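PDB 4CP6: choline binding protein PCPA from Streptococcus pneumoniae, which is a pneumococcal surface antigen of the choline-binding family, probably held on choline of the cell wall and presenting a leucine-rich repeat domain. Local coordinates for residues E176-H180 and E181-N185; I240-P243 and S244-D248; E275-E278 and G279-K282. One frame throughout, in Å; residues are numbered along the deposited sequence. Where two conformers were deposited one is given.

Contact 1. Residues E176-H180 and E181-N185; sequences ELISH and EAFAN
His180 and Glu181 meet where the chain leaves the short strand 177-178 and turns twice before Asn185. The Glu181 side chain lies beside that of His180 and points the same way. Its CG stands over the centre of the imidazole, 3.7 Å from the ring centroid, in a CH-pi contact. Glu181 CG is anti to its own carbonyl carbon (chi1 -59°), and the chain beyond it is extended. This carries the carboxylate along the ring, with the two planes 30° apart. The Glu181 side chain also touches Arg207, in a loop after strand 200-201.

Ala182 comes next and does two things. Its N donates to Ser179 O at 3.2 Å, which closes a type II turn from Ser179 to Ala182. The bond is bent, with an N-H...O angle of 141°. Its CB points back to the strand and touches Ile178 CG2 at 3.6 Å. Ala182 CB also sits over one face of the Phe183 ring.

Phe183 CE2 reaches Ile178 CG2 at 3.8 Å and Ile178 CD1 at 3.9 Å. The two side chains cross at about a right angle. Beyond them, Leu192 and Leu194 of strand 191-194 add to the apolar interior of the leucine-rich repeat coil. Ala184 N bonds to Glu181 O at 3.2 Å, in a second turn of type I. Asn185 ends the stretch and is tied by its ND2 to Ser159 OG.

The bent turn bond and the apolar trio Ile178, Ala182 and Phe183 together hold the turn onto the strand. The CH-pi contact does not depend on which way the imidazole is turned, and keeps the Glu181 chain alongside the ring.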
loop_
_atom_site.group_PDB
_atom_site.type_symbol
_atom_site.label_atom_id
_atom_site.label_comp_id
_atom_site.label_asym_id
_atom_site.label_seq_id
_atom_site.Cartn_x
_atom_site.Cartn_y
_atom_site.Cartn_z
ATOM N N GLU A 176 2.409 -4.308 -17.595
ATOM C CA GLU A 176 3.622 -4.979 -17.168
ATOM C C GLU A 176 4.091 -4.556 -15.781
ATOM O O GLU A 176 4.792 -5.338 -15.114
ATOM C CB GLU A 176 4.701 -4.737 -18.248
ATOM C CG GLU A 176 6.006 -5.480 -18.057
ATOM C CD GLU A 176 7.037 -4.779 -17.191
ATOM O OE1 GLU A 176 6.894 -3.560 -16.942
ATOM O OE2 GLU A 176 7.968 -5.476 -16.726
ATOM N N LEU A 177 3.779 -3.313 -15.397
ATOM C CA LEU A 177 4.278 -2.777 -14.138
ATOM C C LEU A 177 3.185 -1.996 -13.445
ATOM O O LEU A 177 2.552 -1.128 -14.067
ATOM C CB LEU A 177 5.513 -1.907 -14.415
ATOM C CG LEU A 177 6.276 -1.396 -13.157
ATOM C CD1 LEU A 177 7.680 -0.983 -13.535
ATOM C CD2 LEU A 177 5.590 -0.189 -12.517
ATOM N N ILE A 178 2.983 -2.273 -12.153
ATOM C CA ILE A 178 2.031 -1.530 -11.311
ATOM C C ILE A 178 2.889 -1.022 -10.169
ATOM O O ILE A 178 3.461 -1.824 -9.420
ATOM C CB ILE A 178 0.848 -2.362 -10.796
ATOM C CG1 ILE A 178 0.165 -3.121 -11.941
ATOM C CG2 ILE A 178 -0.119 -1.430 -10.070
ATOM C CD1 ILE A 178 -1.014 -4.011 -11.477
ATOM N N SER A 179 2.992 0.302 -10.033
ATOM C CA SER A 179 3.884 0.932 -9.082
ATOM C C SER A 179 3.384 0.973 -7.622
ATOM O O SER A 179 2.245 0.630 -7.298
ATOM C CB SER A 179 4.214 2.328 -9.589
ATOM O OG SER A 179 5.327 2.879 -8.914
ATOM N N HIS A 180 4.277 1.414 -6.755
ATOM C CA HIS A 180 4.119 1.582 -5.315
ATOM C C HIS A 180 2.758 2.194 -4.979
ATOM O O HIS A 180 2.376 3.235 -5.525
ATOM C CB HIS A 180 5.250 2.530 -4.851
ATOM C CG HIS A 180 5.362 2.869 -3.390
ATOM N ND1 HIS A 180 5.069 4.142 -2.913
ATOM C CD2 HIS A 180 5.879 2.132 -2.381
ATOM C CE1 HIS A 180 5.385 4.118 -1.615
ATOM N NE2 HIS A 180 5.892 2.939 -1.257
ATOM N N GLU A 181 2.022 1.562 -4.053
ATOM C CA GLU A 181 0.762 2.082 -3.506
ATOM C C GLU A 181 -0.290 2.421 -4.545
ATOM O O GLU A 181 -1.212 3.189 -4.237
ATOM C CB GLU A 181 1.029 3.303 -2.594
ATOM C CG GLU A 181 1.950 2.922 -1.437
ATOM C CD GLU A 181 2.119 3.911 -0.310
ATOM O OE1 GLU A 181 1.272 4.820 -0.203
ATOM O OE2 GLU A 181 3.003 3.687 0.549
ATOM N N ALA A 182 -0.245 1.783 -5.720
ATOM C CA ALA A 182 -1.248 2.136 -6.747
ATOM C C ALA A 182 -2.678 1.871 -6.304
ATOM O O ALA A 182 -3.589 2.569 -6.765
ATOM C CB ALA A 182 -0.964 1.420 -8.045
ATOM N N PHE A 183 -2.871 0.852 -5.444
ATOM C CA PHE A 183 -4.207 0.445 -4.992
ATOM C C PHE A 183 -4.322 0.578 -3.487
ATOM O O PHE A 183 -4.964 -0.256 -2.828
ATOM C CB PHE A 183 -4.477 -1.017 -5.435
ATOM C CG PHE A 183 -4.315 -1.271 -6.919
ATOM C CD1 PHE A 183 -4.902 -0.427 -7.856
ATOM C CD2 PHE A 183 -3.581 -2.362 -7.378
ATOM C CE1 PHE A 183 -4.706 -0.640 -9.234
ATOM C CE2 PHE A 183 -3.437 -2.600 -8.753
ATOM C CZ PHE A 183 -3.982 -1.730 -9.663
ATOM N N ALA A 184 -3.711 1.649 -2.949
ATOM C CA ALA A 184 -3.692 1.910 -1.515
ATOM C C ALA A 184 -4.921 2.719 -1.075
ATOM O O ALA A 184 -5.559 3.418 -1.881
ATOM C CB ALA A 184 -2.426 2.689 -1.184
ATOM N N ASN A 185 -5.255 2.622 0.224
ATOM C CA ASN A 185 -6.341 3.417 0.834
ATOM C C ASN A 185 -7.686 3.222 0.175
ATOM O O ASN A 185 -8.484 4.190 0.095
ATOM C CB ASN A 185 -5.983 4.930 0.858
ATOM C CG ASN A 185 -4.676 5.177 1.550
ATOM O OD1 ASN A 185 -4.599 5.095 2.778
ATOM N ND2 ASN A 185 -3.612 5.418 0.763
#

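Contact 2. Residues I240-P243 and S244-D248; sequences IYYP and SQKND
Lys246 lays its aliphatic chain over one face of the Tyr242 ring, and this is the tight part of the contact. Lys246 CD is 4.0 Å from the ring centroid, a CH-pi contact. The two side chains cross at about a right angle. Phe265 stacks on Tyr242 and Tyr251 meets it edge to face. Lys246 N donates to Pro243 O at 3.2 Å, closing a type I turn. The turn follows strand 238-241, between strands 230-233 and 259-260 of a mixed sheet. Ile240 and Tyr241 both face Leu231, a classic beta bulge.

Weaker links join buried residues. Tyr241 OH takes only a weak bond from Ser244 N, and a water in the ring plane joins it to Ser244 OG. A second water lies at the edge of the Tyr242 ring, 2.7 Å from Tyr242 OH.

The solvent side is at exposed Asn247 and the Lys246-Asp248 end. A bend at chi4 (67°) turns the ammonium group toward Asp248. Lys246 NZ meets Asp248 OD1 from above the carboxylate plane in a 2.8 Å salt bridge, and also donates to Asp228 O. One lysine thus packs its methylenes on a ring while its charge is met by a carboxylate and a carbonyl.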
loop_
_atom_site.group_PDB
_atom_site.type_symbol
_atom_site.label_atom_id
_atom_site.label_comp_id
_atom_site.label_asym_id
_atom_site.label_seq_id
_atom_site.Cartn_x
_atom_site.Cartn_y
_atom_site.Cartn_z
ATOM N N ILE A 240 3.230 -11.577 -0.688
ATOM C CA ILE A 240 3.110 -10.160 -0.974
ATOM C C ILE A 240 1.895 -9.551 -0.278
ATOM O O ILE A 240 2.016 -8.483 0.330
ATOM C CB ILE A 240 3.073 -9.927 -2.502
ATOM C CG1 ILE A 240 4.374 -10.454 -3.147
ATOM C CG2 ILE A 240 2.876 -8.420 -2.849
ATOM C CD1 ILE A 240 4.343 -10.503 -4.680
ATOM N N TYR A 241 0.717 -10.180 -0.418
ATOM C CA TYR A 241 -0.470 -9.587 0.180
ATOM C C TYR A 241 -1.495 -10.613 0.549
ATOM O O TYR A 241 -1.918 -11.405 -0.306
ATOM C CB TYR A 241 -1.082 -8.511 -0.738
ATOM C CG TYR A 241 -2.230 -7.788 -0.057
ATOM C CD1 TYR A 241 -2.030 -7.079 1.131
ATOM C CD2 TYR A 241 -3.527 -7.860 -0.565
ATOM C CE1 TYR A 241 -3.089 -6.452 1.783
ATOM C CE2 TYR A 241 -4.580 -7.192 0.050
ATOM C CZ TYR A 241 -4.364 -6.509 1.234
ATOM O OH TYR A 241 -5.424 -5.909 1.887
ATOM N N TYR A 242 -1.934 -10.576 1.832
ATOM C CA TYR A 242 -3.001 -11.420 2.340
ATOM C C TYR A 242 -4.227 -10.503 2.418
ATOM O O TYR A 242 -4.237 -9.547 3.217
ATOM C CB TYR A 242 -2.610 -11.928 3.711
ATOM C CG TYR A 242 -3.575 -12.973 4.238
ATOM C CD1 TYR A 242 -4.763 -12.603 4.865
ATOM C CD2 TYR A 242 -3.260 -14.328 4.183
ATOM C CE1 TYR A 242 -5.629 -13.558 5.395
ATOM C CE2 TYR A 242 -4.115 -15.290 4.718
ATOM C CZ TYR A 242 -5.302 -14.901 5.302
ATOM O OH TYR A 242 -6.117 -15.856 5.861
ATOM N N PRO A 243 -5.279 -10.735 1.608
ATOM C CA PRO A 243 -6.422 -9.798 1.614
ATOM C C PRO A 243 -7.023 -9.561 2.981
ATOM O O PRO A 243 -7.269 -10.526 3.693
ATOM C CB PRO A 243 -7.416 -10.425 0.638
ATOM C CG PRO A 243 -6.513 -11.187 -0.321
ATOM C CD PRO A 243 -5.429 -11.775 0.579
ATOM N N SER A 244 -7.260 -8.285 3.347
ATOM C CA SER A 244 -7.736 -7.969 4.684
ATOM C C SER A 244 -9.066 -8.622 4.998
ATOM O O SER A 244 -9.360 -8.876 6.182
ATOM C CB SER A 244 -7.830 -6.461 4.913
ATOM O OG SER A 244 -8.867 -5.851 4.154
ATOM N N GLN A 245 -9.895 -8.869 3.945
ATOM C CA GLN A 245 -11.249 -9.408 4.184
ATOM C C GLN A 245 -11.359 -10.893 3.886
ATOM O O GLN A 245 -12.475 -11.431 3.908
ATOM C CB GLN A 245 -12.341 -8.597 3.451
ATOM C CG GLN A 245 -12.267 -7.100 3.698
ATOM C CD GLN A 245 -12.173 -6.758 5.163
ATOM O OE1 GLN A 245 -11.084 -6.426 5.689
ATOM N NE2 GLN A 245 -13.299 -6.818 5.850
ATOM N N LYS A 246 -10.239 -11.576 3.663
ATOM C CA LYS A 246 -10.209 -13.045 3.498
ATOM C C LYS A 246 -10.621 -13.610 4.884
ATOM O O LYS A 246 -10.023 -13.260 5.900
ATOM C CB LYS A 246 -8.816 -13.483 3.060
ATOM C CG LYS A 246 -8.641 -14.994 3.089
ATOM C CD LYS A 246 -7.344 -15.406 2.428
ATOM C CE LYS A 246 -6.928 -16.832 2.726
ATOM N NZ LYS A 246 -7.850 -17.820 2.144
ATOM N N ASN A 247 -11.702 -14.396 4.939
ATOM C CA ASN A 247 -12.305 -14.679 6.240
ATOM C C ASN A 247 -11.788 -15.876 7.053
ATOM O O ASN A 247 -12.293 -16.091 8.163
ATOM C CB ASN A 247 -13.805 -14.774 6.086
ATOM C CG ASN A 247 -14.317 -16.045 5.485
ATOM O OD1 ASN A 247 -13.570 -16.912 5.016
ATOM N ND2 ASN A 247 -15.624 -16.211 5.569
ATOM N N ASP A 248 -10.760 -16.574 6.605
ATOM C CA ASP A 248 -10.273 -17.732 7.349
ATOM C C ASP A 248 -9.807 -17.401 8.776
ATOM O O ASP A 248 -9.092 -16.420 8.982
ATOM C CB ASP A 248 -9.171 -18.437 6.560
ATOM C CG ASP A 248 -9.630 -18.837 5.180
ATOM O OD1 ASP A 248 -9.645 -17.972 4.298
ATOM O OD2 ASP A 248 -10.066 -19.997 5.011
HETATM O O HOH W 1 -8.034 -5.111 1.600
HETATM O O HOH W 2 -8.068 -14.689 7.269
#

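Contact 3. Residues E275-E278 and G279-K282; sequences ELNE and GLEK
The side-chain amide of Asn277 is the flat group that meets Leu280, and the two side chains cross at about a right angle. Asn277 OD1 lies 3.7 Å from Leu280 CD1. At the other end of the amide, Asn277 ND2 donates to Glu278 O at 3.1 Å. That oxygen is tilted from the amide plane, and the donor stands above the carbonyl plane of Glu278. Asn277 CG sits between its backbone N and carbonyl carbon (chi1 56°), which folds the amide back over the turn. Outside partners fix both ends of the amide: OD1 accepts from Thr253 OG1, and ND2 also donates to Thr257 O.

The backbone here is a type II turn from Asn277 to Leu280. Leu280 N donates to Asn277 O at 3.1 Å, with an N-H...O angle of 162°. Gly279 holds the third position with a positive phi of 111°. Such backbone angles suit glycine, the residue usual at this place in a type II turn.

Within the same turn region, Leu276 CD2 approaches Leu280 CD1 at 4.4 Å, a loose apolar contact. Both leucines also touch Leu260 of strand 259-260. Glu278 bends at chi2, and its carboxylate accepts from the backbone N atoms of Asn301 and Ser302.

The turn joins strand 273-275 to strand 282-283 in a leucine-rich repeat coil. The Asn277 side-chain amide is bonded at both ends, which should fix its rotation. Polar groups of Asn277 and Glu278 tie the turn to the flanking loops, while the two leucines face the apolar interior.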
loop_
_atom_site.group_PDB
_atom_site.type_symbol
_atom_site.label_atom_id
_atom_site.label_comp_id
_atom_site.label_asym_id
_atom_site.label_seq_id
_atom_site.Cartn_x
_atom_site.Cartn_y
_atom_site.Cartn_z
ATOM N N GLU A 275 0.357 -19.388 11.581
ATOM C CA GLU A 275 1.551 -20.185 11.796
ATOM C C GLU A 275 2.537 -19.898 10.700
ATOM O O GLU A 275 2.207 -20.139 9.533
ATOM C CB GLU A 275 1.248 -21.681 11.871
ATOM C CG GLU A 275 0.627 -22.047 13.202
ATOM C CD GLU A 275 0.326 -23.520 13.284
ATOM O OE1 GLU A 275 -0.686 -23.941 12.682
ATOM O OE2 GLU A 275 1.171 -24.264 13.830
ATOM N N LEU A 276 3.690 -19.320 11.042
ATOM C CA LEU A 276 4.742 -19.063 10.059
ATOM C C LEU A 276 5.602 -20.295 9.950
ATOM O O LEU A 276 5.652 -21.140 10.869
ATOM C CB LEU A 276 5.554 -17.812 10.379
ATOM C CG LEU A 276 4.715 -16.537 10.527
ATOM C CD1 LEU A 276 5.581 -15.355 10.837
ATOM C CD2 LEU A 276 3.914 -16.232 9.274
ATOM N N ASN A 277 6.236 -20.448 8.794
ATOM C CA ASN A 277 6.988 -21.658 8.516
ATOM C C ASN A 277 8.484 -21.541 8.791
ATOM O O ASN A 277 9.083 -20.480 8.583
ATOM C CB ASN A 277 6.859 -21.961 7.020
ATOM C CG ASN A 277 7.311 -20.797 6.148
ATOM O OD1 ASN A 277 6.685 -19.732 6.109
ATOM N ND2 ASN A 277 8.461 -20.893 5.503
ATOM N N GLU A 278 9.136 -22.674 9.161
ATOM C CA GLU A 278 10.579 -22.676 9.185
ATOM C C GLU A 278 11.055 -22.377 7.762
ATOM O O GLU A 278 10.492 -22.917 6.788
ATOM C CB GLU A 278 11.133 -24.037 9.616
ATOM C CG GLU A 278 11.136 -24.214 11.115
ATOM C CD GLU A 278 11.702 -23.061 11.925
ATOM O OE1 GLU A 278 12.751 -22.493 11.537
ATOM O OE2 GLU A 278 11.095 -22.770 12.978
ATOM N N GLY A 279 12.066 -21.531 7.663
ATOM C CA GLY A 279 12.620 -21.066 6.403
ATOM C C GLY A 279 12.309 -19.585 6.216
ATOM O O GLY A 279 13.021 -18.893 5.488
ATOM N N LEU A 280 11.243 -19.090 6.882
ATOM C CA LEU A 280 10.901 -17.657 6.817
ATOM C C LEU A 280 11.984 -16.885 7.562
ATOM O O LEU A 280 12.338 -17.211 8.703
ATOM C CB LEU A 280 9.524 -17.417 7.411
ATOM C CG LEU A 280 8.922 -16.058 7.089
ATOM C CD1 LEU A 280 7.466 -16.199 6.762
ATOM C CD2 LEU A 280 9.105 -15.121 8.224
ATOM N N GLU A 281 12.546 -15.875 6.900
ATOM C CA GLU A 281 13.644 -15.089 7.454
ATOM C C GLU A 281 13.281 -13.669 7.852
ATOM O O GLU A 281 13.949 -13.108 8.716
ATOM C CB GLU A 281 14.790 -14.963 6.438
ATOM C CG GLU A 281 15.366 -16.298 5.982
ATOM C CD GLU A 281 16.260 -16.227 4.754
ATOM O OE1 GLU A 281 16.301 -15.170 4.081
ATOM O OE2 GLU A 281 16.906 -17.254 4.451
ATOM N N LYS A 282 12.308 -13.067 7.181
ATOM C CA LYS A 282 12.014 -11.655 7.375
ATOM C C LYS A 282 10.549 -11.337 7.394
ATOM O O LYS A 282 9.790 -11.822 6.548
ATOM C CB LYS A 282 12.729 -10.886 6.232
ATOM C CG LYS A 282 12.451 -9.383 6.182
ATOM C CD LYS A 282 13.293 -8.772 5.070
ATOM C CE LYS A 282 13.215 -7.285 5.057
ATOM N NZ LYS A 282 14.034 -6.741 3.935
#

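Overall arrangement
The three contacts follow one another along the curved leucine-rich repeat solenoid, each complete before the next begins. Contacts 1 and 2 have centres about 17 Å apart, and contacts 2 and 3 about 18 Å. Contacts 1 and 3 are farther apart, about 26 Å between centres. No two touch; the nearest atoms, those of contacts 1 and 2, are about 7 Å apart. Contacts 1 and 3 lie in separate BspA-type repeat ranges. Residues 177-178 belong to the sheet that includes strand 200-201, while 240-241 and 282 belong to the sheet that runs from 224-227 to 328-329. Phe206, stacked on Tyr241, lies in the chain between contacts 1 and 2.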